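Local structure of G protein alpha subunit (4FID) at residues R209-M221 / Q268-T280. The protein binds guanine nucleotides as the alpha subunit of a heterotrimeric G protein and probably hydrolyses GTP to relay signals from transmembrane receptors. Sequence-based numbering, arbitrary orientation.
Sequences RLTESIAVFKDIM and QYIQQLFTGKLQT
Phe274 sits as a knob in a hole formed by Leu210, Ser213, Ile214 and Phe217. Its ring lies flat against Ile214, whose CG1 stands 3.7 Å from the ring centroid and only 9° off the normal, a CH-pi contact. Ser213 CB and Phe217 CB meet the same ring at its edge, near its plane. Leu210 CD1 comes in obliquely, 4.0 Å from Phe274 CE1. Beyond CG1, Ile214 CD1 reaches the CB of Leu273.

The carbonyl oxygen of Phe274, in the last turn of its helix, accepts one hydrogen bond across the contact. Lys218 NZ donates it to Phe274 O (3.1 Å), approaching from above the carbonyl plane. A bend at chi2 (-54°), with the chain extended beyond it, brings NZ to this oxygen. The edge of the Phe217 ring also faces it. At the end of the type II' turn from Thr275 to Leu278, selenomethionine Met221 CE and Leu278 CD1 meet tip to tip at 3.6 Å.

The axes of segments 209-221 and 268-275 cross at -48°, with a closest approach of 9.7 Å. Both helices pack on the central sheet of the Ras-like domain. Phe274 and Ser213 touch Thr192 of strand 187-193, Phe217 and Thr275 touch Ile233 of strand 230-236, and Met221 and Leu278 rest on Val302 of strand 301-307.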
ATOM      1  N   ARG A 209      13.440   3.613  -6.325  1.00 30.02           N
ATOM      2  CA  ARG A 209      11.990   3.699  -6.281  1.00 32.70           C
ATOM      3  C   ARG A 209      11.520   5.133  -6.080  1.00 28.22           C
ATOM      4  O   ARG A 209      10.510   5.556  -6.643  1.00 32.31           O
ATOM      5  CB  ARG A 209      11.430   2.801  -5.171  1.00 41.35           C
ATOM      6  CG  ARG A 209      11.578   1.332  -5.459  1.00 47.37           C
ATOM      7  CD  ARG A 209      10.684   0.483  -4.588  1.00 58.23           C
ATOM      8  NE  ARG A 209      10.638  -0.890  -5.094  1.00 72.61           N
ATOM      9  CZ  ARG A 209       9.804  -1.295  -6.051  1.00 87.03           C
ATOM     10  NH1 ARG A 209       8.942  -0.434  -6.587  1.00 93.41           N
ATOM     11  NH2 ARG A 209       9.827  -2.554  -6.471  1.00 88.54           N
ATOM     12  N   LEU A 210      12.271   5.881  -5.285  1.00 32.07           N
ATOM     13  CA  LEU A 210      11.881   7.230  -4.894  1.00 32.11           C
ATOM     14  C   LEU A 210      11.861   8.175  -6.099  1.00 35.32           C
ATOM     15  O   LEU A 210      10.875   8.882  -6.328  1.00 39.83           O
ATOM     16  CB  LEU A 210      12.802   7.737  -3.783  1.00 23.51           C
ATOM     17  CG  LEU A 210      12.583   9.143  -3.232  1.00 27.52           C
ATOM     18  CD1 LEU A 210      11.174   9.343  -2.665  1.00 24.40           C
ATOM     19  CD2 LEU A 210      13.639   9.470  -2.199  1.00 29.62           C
ATOM     20  N   THR A 211      12.941   8.166  -6.871  1.00 26.31           N
ATOM     21  CA  THR A 211      13.038   8.985  -8.074  1.00 31.59           C
ATOM     22  C   THR A 211      12.054   8.557  -9.173  1.00 33.73           C
ATOM     23  O   THR A 211      11.538   9.386  -9.931  1.00 36.01           O
ATOM     24  CB  THR A 211      14.490   9.007  -8.634  1.00 28.41           C
ATOM     25  OG1 THR A 211      14.936   7.667  -8.900  1.00 30.43           O
ATOM     26  CG2 THR A 211      15.428   9.667  -7.644  1.00 24.67           C
ATOM     27  N   GLU A 212      11.799   7.262  -9.269  1.00 33.52           N
ATOM     28  CA  GLU A 212      10.743   6.794 -10.150  1.00 37.74           C
ATOM     29  C   GLU A 212       9.344   7.323  -9.727  1.00 27.19           C
ATOM     30  O   GLU A 212       8.583   7.764 -10.579  1.00 24.85           O
ATOM     31  CB  GLU A 212      10.754   5.275 -10.247  1.00 47.07           C
ATOM     32  CG  GLU A 212       9.803   4.738 -11.297  1.00 66.48           C
ATOM     33  CD  GLU A 212       9.307   3.339 -10.977  1.00 84.61           C
ATOM     34  OE1 GLU A 212       8.560   2.775 -11.809  1.00 92.80           O
ATOM     35  OE2 GLU A 212       9.657   2.806  -9.896  1.00 89.06           O
ATOM     36  N   SER A 213       9.001   7.299  -8.434  1.00 19.15           N
ATOM     37  CA  SER A 213       7.714   7.862  -8.019  1.00 26.31           C
ATOM     38  C   SER A 213       7.635   9.345  -8.304  1.00 28.44           C
ATOM     39  O   SER A 213       6.599   9.840  -8.754  1.00 30.94           O
ATOM     40  CB  SER A 213       7.437   7.664  -6.534  1.00 27.61           C
ATOM     41  OG  SER A 213       7.598   6.319  -6.189  1.00 38.82           O
ATOM     42  N   ILE A 214       8.722  10.050  -8.007  1.00 25.43           N
ATOM     43  CA  ILE A 214       8.726  11.501  -8.097  1.00 29.13           C
ATOM     44  C   ILE A 214       8.443  11.920  -9.534  1.00 34.94           C
ATOM     45  O   ILE A 214       7.649  12.826  -9.782  1.00 41.26           O
ATOM     46  CB  ILE A 214      10.065  12.106  -7.591  1.00 24.92           C
ATOM     47  CG1 ILE A 214      10.134  12.059  -6.056  1.00 26.98           C
ATOM     48  CG2 ILE A 214      10.254  13.543  -8.094  1.00 18.46           C
ATOM     49  CD1 ILE A 214      11.484  12.504  -5.503  1.00 19.77           C
ATOM     50  N   ALA A 215       9.074  11.239 -10.481  1.00 27.07           N
ATOM     51  CA  ALA A 215       8.910  11.588 -11.872  1.00 27.98           C
ATOM     52  C   ALA A 215       7.473  11.266 -12.337  1.00 34.70           C
ATOM     53  O   ALA A 215       6.896  11.997 -13.150  1.00 33.60           O
ATOM     54  CB  ALA A 215       9.955  10.866 -12.713  1.00 22.01           C
ATOM     55  N   VAL A 216       6.886  10.191 -11.811  1.00 28.05           N
ATOM     56  CA  VAL A 216       5.485   9.926 -12.092  1.00 28.70           C
ATOM     57  C   VAL A 216       4.639  11.111 -11.652  1.00 33.38           C
ATOM     58  O   VAL A 216       3.857  11.654 -12.418  1.00 36.41           O
ATOM     59  CB  VAL A 216       4.971   8.678 -11.368  1.00 30.84           C
ATOM     60  CG1 VAL A 216       3.421   8.686 -11.320  1.00 21.51           C
ATOM     61  CG2 VAL A 216       5.534   7.386 -12.013  1.00 23.50           C
ATOM     62  N   PHE A 217       4.803  11.513 -10.402  1.00 34.64           N
ATOM     63  CA  PHE A 217       4.073  12.662  -9.896  1.00 31.91           C
ATOM     64  C   PHE A 217       4.279  13.939 -10.734  1.00 31.27           C
ATOM     65  O   PHE A 217       3.310  14.617 -11.058  1.00 34.39           O
ATOM     66  CB  PHE A 217       4.406  12.907  -8.435  1.00 24.46           C
ATOM     67  CG  PHE A 217       3.863  14.194  -7.911  1.00 29.48           C
ATOM     68  CD1 PHE A 217       2.510  14.325  -7.632  1.00 33.24           C
ATOM     69  CD2 PHE A 217       4.706  15.277  -7.694  1.00 31.76           C
ATOM     70  CE1 PHE A 217       1.995  15.517  -7.136  1.00 34.76           C
ATOM     71  CE2 PHE A 217       4.214  16.469  -7.209  1.00 34.13           C
ATOM     72  CZ  PHE A 217       2.855  16.590  -6.918  1.00 39.33           C
ATOM     73  N   LYS A 218       5.524  14.255 -11.086  1.00 28.92           N
ATOM     74  CA  LYS A 218       5.823  15.405 -11.960  1.00 29.83           C
ATOM     75  C   LYS A 218       5.069  15.332 -13.302  1.00 34.26           C
ATOM     76  O   LYS A 218       4.698  16.360 -13.883  1.00 32.48           O
ATOM     77  CB  LYS A 218       7.333  15.554 -12.207  1.00 27.93           C
ATOM     78  CG  LYS A 218       8.168  16.012 -10.998  1.00 35.20           C
ATOM     79  CD  LYS A 218       7.646  17.304 -10.370  1.00 39.09           C
ATOM     80  CE  LYS A 218       8.520  17.773  -9.195  1.00 41.79           C
ATOM     81  NZ  LYS A 218       8.009  19.059  -8.583  1.00 38.47           N
ATOM     82  N   ASP A 219       4.830  14.121 -13.791  1.00 39.61           N
ATOM     83  CA  ASP A 219       3.944  13.954 -14.938  1.00 46.79           C
ATOM     84  C   ASP A 219       2.556  14.482 -14.640  1.00 50.93           C
ATOM     85  O   ASP A 219       2.054  15.355 -15.358  1.00 54.12           O
ATOM     86  CB  ASP A 219       3.842  12.497 -15.346  1.00 50.83           C
ATOM     87  CG  ASP A 219       5.081  12.022 -16.041  1.00 62.25           C
ATOM     88  OD1 ASP A 219       5.258  10.783 -16.164  1.00 70.46           O
ATOM     89  OD2 ASP A 219       5.877  12.900 -16.459  1.00 57.62           O
ATOM     90  N   ILE A 220       1.939  13.951 -13.582  1.00 44.16           N
ATOM     91  CA  ILE A 220       0.579  14.339 -13.210  1.00 38.07           C
ATOM     92  C   ILE A 220       0.469  15.866 -13.165  1.00 35.71           C
ATOM     93  O   ILE A 220      -0.430  16.462 -13.750  1.00 37.72           O
ATOM     94  CB  ILE A 220       0.184  13.706 -11.860  1.00 36.83           C
ATOM     95  CG1 ILE A 220      -0.014  12.205 -12.020  1.00 36.83           C
ATOM     96  CG2 ILE A 220      -1.070  14.326 -11.293  1.00 30.94           C
ATOM     97  CD1 ILE A 220      -0.064  11.457 -10.678  1.00 39.18           C
HETATM   98  N   MSE A 221       1.426  16.501 -12.501  1.00 34.51           N
HETATM   99  CA  MSE A 221       1.427  17.955 -12.355  1.00 36.65           C
HETATM  100  C   MSE A 221       1.429  18.733 -13.672  1.00 48.31           C
HETATM  101  O   MSE A 221       1.010  19.887 -13.717  1.00 53.72           O
HETATM  102  CB  MSE A 221       2.619  18.380 -11.505  1.00 31.26           C
HETATM  103  CG  MSE A 221       2.486  17.946 -10.060  1.00 33.80           C
HETATM  104 SE   MSE A 221       0.757  18.517  -9.351  1.00 75.92          SE
HETATM  105  CE  MSE A 221       0.888  20.426  -9.789  1.00 47.24           C
ATOM    106  N   GLN A 268       7.950  15.062   5.849  1.00 35.61           N
ATOM    107  CA  GLN A 268       7.929  16.384   5.206  1.00 37.48           C
ATOM    108  C   GLN A 268       9.083  16.559   4.213  1.00 38.58           C
ATOM    109  O   GLN A 268       8.925  17.115   3.119  1.00 35.85           O
ATOM    110  CB  GLN A 268       7.994  17.478   6.263  1.00 32.27           C
ATOM    111  CG  GLN A 268       8.271  18.865   5.733  1.00 40.45           C
ATOM    112  CD  GLN A 268       8.179  19.930   6.835  1.00 57.38           C
ATOM    113  OE1 GLN A 268       9.022  19.997   7.748  1.00 55.62           O
ATOM    114  NE2 GLN A 268       7.150  20.765   6.749  1.00 61.36           N
ATOM    115  N   TYR A 269      10.244  16.063   4.609  1.00 35.64           N
ATOM    116  CA  TYR A 269      11.418  16.114   3.769  1.00 35.50           C
ATOM    117  C   TYR A 269      11.167  15.357   2.456  1.00 30.14           C
ATOM    118  O   TYR A 269      11.430  15.849   1.373  1.00 30.13           O
ATOM    119  CB  TYR A 269      12.580  15.520   4.547  1.00 34.71           C
ATOM    120  CG  TYR A 269      13.925  15.662   3.878  1.00 40.53           C
ATOM    121  CD1 TYR A 269      14.372  14.690   2.979  1.00 38.60           C
ATOM    122  CD2 TYR A 269      14.760  16.752   4.156  1.00 33.38           C
ATOM    123  CE1 TYR A 269      15.594  14.795   2.378  1.00 37.85           C
ATOM    124  CE2 TYR A 269      15.992  16.863   3.563  1.00 30.87           C
ATOM    125  CZ  TYR A 269      16.405  15.881   2.672  1.00 40.44           C
ATOM    126  OH  TYR A 269      17.628  15.958   2.052  1.00 45.33           O
ATOM    127  N   ILE A 270      10.632  14.158   2.561  1.00 29.85           N
ATOM    128  CA  ILE A 270      10.245  13.416   1.379  1.00 29.62           C
ATOM    129  C   ILE A 270       9.132  14.145   0.615  1.00 33.53           C
ATOM    130  O   ILE A 270       9.189  14.288  -0.611  1.00 33.86           O
ATOM    131  CB  ILE A 270       9.870  11.971   1.739  1.00 23.19           C
ATOM    132  CG1 ILE A 270      11.087  11.265   2.342  1.00 17.46           C
ATOM    133  CG2 ILE A 270       9.374  11.226   0.515  1.00 20.98           C
ATOM    134  CD1 ILE A 270      10.783   9.941   2.934  1.00 21.08           C
ATOM    135  N   GLN A 271       8.132  14.638   1.332  1.00 29.94           N
ATOM    136  CA  GLN A 271       7.055  15.344   0.665  1.00 27.22           C
ATOM    137  C   GLN A 271       7.591  16.531  -0.156  1.00 32.28           C
ATOM    138  O   GLN A 271       7.179  16.763  -1.292  1.00 30.07           O
ATOM    139  CB  GLN A 271       6.023  15.805   1.684  1.00 26.61           C
ATOM    140  CG  GLN A 271       4.923  16.677   1.117  1.00 33.20           C
ATOM    141  CD  GLN A 271       5.119  18.132   1.473  1.00 50.47           C
ATOM    142  OE1 GLN A 271       4.722  18.571   2.558  1.00 59.68           O
ATOM    143  NE2 GLN A 271       5.744  18.893   0.573  1.00 51.96           N
ATOM    144  N   GLN A 272       8.513  17.287   0.426  1.00 34.53           N
ATOM    145  CA  GLN A 272       9.045  18.450  -0.258  1.00 30.48           C
ATOM    146  C   GLN A 272       9.870  18.074  -1.480  1.00 31.28           C
ATOM    147  O   GLN A 272       9.991  18.881  -2.395  1.00 31.09           O
ATOM    148  CB  GLN A 272       9.836  19.336   0.702  1.00 27.90           C
ATOM    149  CG  GLN A 272       8.956  20.023   1.711  1.00 34.60           C
ATOM    150  CD  GLN A 272       9.725  20.575   2.893  1.00 41.99           C
ATOM    151  OE1 GLN A 272      10.916  20.313   3.040  1.00 48.28           O
ATOM    152  NE2 GLN A 272       9.059  21.359   3.722  1.00 37.51           N
ATOM    153  N   LEU A 273      10.414  16.852  -1.515  1.00 30.82           N
ATOM    154  CA  LEU A 273      11.103  16.372  -2.732  1.00 28.46           C
ATOM    155  C   LEU A 273      10.162  16.144  -3.907  1.00 30.23           C
ATOM    156  O   LEU A 273      10.568  16.291  -5.039  1.00 40.96           O
ATOM    157  CB  LEU A 273      11.887  15.088  -2.478  1.00 29.30           C
ATOM    158  CG  LEU A 273      13.049  15.170  -1.489  1.00 30.45           C
ATOM    159  CD1 LEU A 273      13.664  13.797  -1.309  1.00 24.81           C
ATOM    160  CD2 LEU A 273      14.078  16.176  -1.955  1.00 30.05           C
ATOM    161  N   PHE A 274       8.915  15.758  -3.636  1.00 29.32           N
ATOM    162  CA  PHE A 274       7.881  15.635  -4.666  1.00 25.04           C
ATOM    163  C   PHE A 274       7.345  16.989  -5.133  1.00 30.53           C
ATOM    164  O   PHE A 274       7.018  17.159  -6.300  1.00 39.17           O
ATOM    165  CB  PHE A 274       6.682  14.830  -4.145  1.00 24.95           C
ATOM    166  CG  PHE A 274       6.921  13.358  -4.033  1.00 23.64           C
ATOM    167  CD1 PHE A 274       7.547  12.826  -2.914  1.00 23.06           C
ATOM    168  CD2 PHE A 274       6.494  12.494  -5.039  1.00 18.11           C
ATOM    169  CE1 PHE A 274       7.765  11.456  -2.816  1.00 25.85           C
ATOM    170  CE2 PHE A 274       6.710  11.115  -4.944  1.00 16.40           C
ATOM    171  CZ  PHE A 274       7.329  10.596  -3.845  1.00 21.54           C
ATOM    172  N   THR A 275       7.216  17.945  -4.222  1.00 31.25           N
ATOM    173  CA  THR A 275       6.467  19.156  -4.541  1.00 38.97           C
ATOM    174  C   THR A 275       7.286  20.412  -4.923  1.00 39.06           C
ATOM    175  O   THR A 275       6.726  21.377  -5.444  1.00 45.40           O
ATOM    176  CB  THR A 275       5.381  19.474  -3.452  1.00 29.78           C
ATOM    177  OG1 THR A 275       5.998  19.728  -2.188  1.00 34.49           O
ATOM    178  CG2 THR A 275       4.451  18.309  -3.305  1.00 27.03           C
ATOM    179  N   GLY A 276       8.595  20.397  -4.686  1.00 31.56           N
ATOM    180  CA  GLY A 276       9.454  21.508  -5.075  1.00 25.99           C
ATOM    181  C   GLY A 276       8.894  22.877  -4.710  1.00 40.31           C
ATOM    182  O   GLY A 276       8.552  23.131  -3.554  1.00 46.13           O
ATOM    183  N   LYS A 277       8.783  23.758  -5.702  1.00 44.39           N
ATOM    184  CA  LYS A 277       8.287  25.126  -5.494  1.00 45.08           C
ATOM    185  C   LYS A 277       6.761  25.281  -5.510  1.00 44.82           C
ATOM    186  O   LYS A 277       6.256  26.387  -5.312  1.00 50.04           O
ATOM    187  CB  LYS A 277       8.850  26.074  -6.563  1.00 47.37           C
ATOM    188  CG  LYS A 277      10.338  25.997  -6.783  1.00 53.87           C
ATOM    189  CD  LYS A 277      10.851  27.256  -7.466  1.00 61.54           C
ATOM    190  CE  LYS A 277      10.760  28.470  -6.538  1.00 67.46           C
ATOM    191  NZ  LYS A 277      11.201  29.746  -7.184  1.00 71.49           N
ATOM    192  N   LEU A 278       6.021  24.210  -5.787  1.00 40.60           N
ATOM    193  CA  LEU A 278       4.556  24.311  -5.796  1.00 42.40           C
ATOM    194  C   LEU A 278       4.025  24.796  -4.449  1.00 44.26           C
ATOM    195  O   LEU A 278       4.607  24.511  -3.408  1.00 49.98           O
ATOM    196  CB  LEU A 278       3.919  22.961  -6.142  1.00 35.43           C
ATOM    197  CG  LEU A 278       4.335  22.310  -7.464  1.00 31.63           C
ATOM    198  CD1 LEU A 278       3.709  20.901  -7.628  1.00 29.96           C
ATOM    199  CD2 LEU A 278       3.954  23.188  -8.635  1.00 29.41           C
ATOM    200  N   GLN A 279       2.918  25.525  -4.456  1.00 44.27           N
ATOM    201  CA  GLN A 279       2.249  25.846  -3.197  1.00 47.08           C
ATOM    202  C   GLN A 279       1.617  24.556  -2.688  1.00 45.55           C
ATOM    203  O   GLN A 279       1.042  23.799  -3.471  1.00 41.49           O
ATOM    204  CB  GLN A 279       1.178  26.931  -3.395  1.00 57.10           C
ATOM    205  CG  GLN A 279       1.727  28.343  -3.644  1.00 70.79           C
ATOM    206  CD  GLN A 279       0.777  29.223  -4.471  1.00 79.68           C
ATOM    207  OE1 GLN A 279      -0.423  28.941  -4.578  1.00 79.75           O
ATOM    208  NE2 GLN A 279       1.319  30.296  -5.059  1.00 81.31           N
ATOM    209  N   THR A 280       1.727  24.287  -1.392  1.00 46.06           N
ATOM    210  CA  THR A 280       1.160  23.054  -0.850  1.00 48.03           C
ATOM    211  C   THR A 280       0.389  23.296   0.429  1.00 48.28           C
ATOM    212  O   THR A 280       0.570  24.303   1.094  1.00 50.62           O
ATOM    213  CB  THR A 280       2.236  21.954  -0.583  1.00 60.91           C
ATOM    214  OG1 THR A 280       3.237  22.453   0.308  1.00 61.65           O
ATOM    215  CG2 THR A 280       2.893  21.497  -1.868  1.00 59.49           C
TER